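Local coordinates for protein CLPV1 (Pseudomonas aeruginosa, PDB 4UQW) that probably uses ATP to disassemble contracted type VI secretion sheaths, its N-terminal domain, the part crystallised here, probably serving to recognise the sheath proteins, at residues A[98-101]-A[102-105]. Residues are numbered along the deposited sequence; the frame is centred on the assembly and turned at random.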
loop_
_atom_site.group_PDB
_atom_site.type_symbol
_atom_site.label_atom_id
_atom_site.label_comp_id
_atom_site.label_asym_id
_atom_site.label_seq_id
_atom_site.Cartn_x
_atom_site.Cartn_y
_atom_site.Cartn_z
ATOM N N VAL A 98 3.925 4.583 4.469
ATOM C CA VAL A 98 3.369 5.931 4.357
ATOM C C VAL A 98 4.517 6.935 4.395
ATOM O O VAL A 98 4.496 7.888 3.590
ATOM C CB VAL A 98 2.367 6.219 5.494
ATOM C CG1 VAL A 98 1.812 7.671 5.355
ATOM C CG2 VAL A 98 1.172 5.242 5.409
ATOM N N GLU A 99 5.501 6.756 5.294
ATOM C CA GLU A 99 6.638 7.716 5.307
ATOM C C GLU A 99 7.337 7.764 3.932
ATOM O O GLU A 99 7.639 8.867 3.434
ATOM C CB GLU A 99 7.628 7.341 6.425
ATOM C CG GLU A 99 8.756 8.350 6.484
ATOM C CD GLU A 99 9.780 8.046 7.554
ATOM O OE1 GLU A 99 9.406 7.884 8.734
ATOM O OE2 GLU A 99 10.919 7.977 7.160
ATOM N N ARG A 100 7.666 6.604 3.369
ATOM C CA ARG A 100 8.348 6.623 2.080
ATOM C C ARG A 100 7.465 7.173 0.981
ATOM O O ARG A 100 7.971 7.874 0.081
ATOM C CB ARG A 100 8.812 5.211 1.699
ATOM C CG ARG A 100 9.648 4.542 2.798
ATOM C CD ARG A 100 10.837 5.402 3.299
ATOM N NE ARG A 100 11.739 5.825 2.267
ATOM C CZ ARG A 100 12.500 6.926 2.450
ATOM N NH1 ARG A 100 12.439 7.564 3.623
ATOM N NH2 ARG A 100 13.312 7.341 1.514
ATOM N N GLY A 101 6.143 6.916 1.018
ATOM C CA GLY A 101 5.262 7.529 0.024
ATOM C C GLY A 101 5.229 9.039 0.158
ATOM O O GLY A 101 5.121 9.721 -0.870
ATOM N N TRP A 102 5.256 9.531 1.398
ATOM C CA TRP A 102 5.350 10.989 1.614
ATOM C C TRP A 102 6.666 11.538 1.071
ATOM O O TRP A 102 6.655 12.624 0.429
ATOM C CB TRP A 102 5.219 11.308 3.103
ATOM C CG TRP A 102 5.500 12.772 3.443
ATOM C CD1 TRP A 102 6.492 13.222 4.271
ATOM C CD2 TRP A 102 4.815 13.953 2.957
ATOM N NE1 TRP A 102 6.471 14.613 4.361
ATOM C CE2 TRP A 102 5.457 15.065 3.553
ATOM C CE3 TRP A 102 3.740 14.160 2.085
ATOM C CZ2 TRP A 102 5.060 16.385 3.333
ATOM C CZ3 TRP A 102 3.343 15.496 1.840
ATOM C CH2 TRP A 102 3.991 16.560 2.479
ATOM N N VAL A 103 7.798 10.889 1.350
ATOM C CA VAL A 103 9.057 11.380 0.787
ATOM C C VAL A 103 9.040 11.505 -0.713
ATOM O O VAL A 103 9.417 12.561 -1.267
ATOM C CB VAL A 103 10.210 10.445 1.221
ATOM C CG1 VAL A 103 11.494 10.694 0.382
ATOM C CG2 VAL A 103 10.476 10.631 2.736
ATOM N N TYR A 104 8.571 10.457 -1.422
ATOM C CA TYR A 104 8.573 10.564 -2.874
ATOM C C TYR A 104 7.472 11.474 -3.376
ATOM O O TYR A 104 7.711 12.277 -4.271
ATOM C CB TYR A 104 8.498 9.141 -3.510
ATOM C CG TYR A 104 9.861 8.515 -3.428
ATOM C CD1 TYR A 104 10.811 8.778 -4.432
ATOM C CD2 TYR A 104 10.250 7.768 -2.318
ATOM C CE1 TYR A 104 12.093 8.260 -4.335
ATOM C CE2 TYR A 104 11.545 7.263 -2.191
ATOM C CZ TYR A 104 12.458 7.533 -3.203
ATOM O OH TYR A 104 13.750 7.052 -3.130
ATOM N N GLY A 105 6.292 11.423 -2.786
ATOM C CA GLY A 105 5.211 12.312 -3.217
ATOM C C GLY A 105 5.579 13.770 -3.081
ATOM O O GLY A 105 5.380 14.571 -4.013
HETATM O O HOH W 1 14.076 5.690 -0.708
#
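Arg100 folds its guanidinium over Val103, one turn further along helix 92-108. The two side chains run side by side and point the same way; NH1 comes to 3.7 Å from CG2 of Val103, while CG1 lies beneath NH2, and CB of Val103 lies under one face of the flat group, offset toward its rim. Leaving the helix toward its N-terminal side, the arginine chain hooks round through bends at chi2 and chi3 (-52° and -56°), bringing the outward-projecting guanidinium over the Val103 methyls. Tyr104, four residues on, meets the same group through its ring carbon CE2, 4.1 Å from NH2 of Arg100, with ring and guanidinium planes nearly perpendicular, 84° apart. A water closes this i to i+4 pair: it accepts a hydrogen bond from NH2 of Arg100 at 2.9 Å and also bonds OH of Tyr104 at 2.8 Å, lying close to the plane of the phenol ring. On the NH1 side, OE2 of Glu99 stands at the guanidinium edge, in plane, in a long salt bridge, 3.9 Å from NH1 of Arg100. Methyls on one face, water on one side and carboxylate on another together would limit how the guanidinium can turn.

Beneath these side chains runs regular alpha-helical hydrogen bonding, from Trp102 N to Val98 O through Gly105 N to Gly101 O. Arg100 O accepts the amide of Tyr104 at 3.0 Å and also sits at the edge of that tyrosine's ring, near CD2.

Gly101 and Gly105 are buried; Arg100 touches Thr126 and Tyr104 touches Lys125, both in the connection between helices 116-124 and 127-136. Val98 packs on Leu11 and on Phe12, a benzamidine-pocket residue, and Lys14 meets Trp102, so helix 8-12 and its following loop lie against helix 92-108.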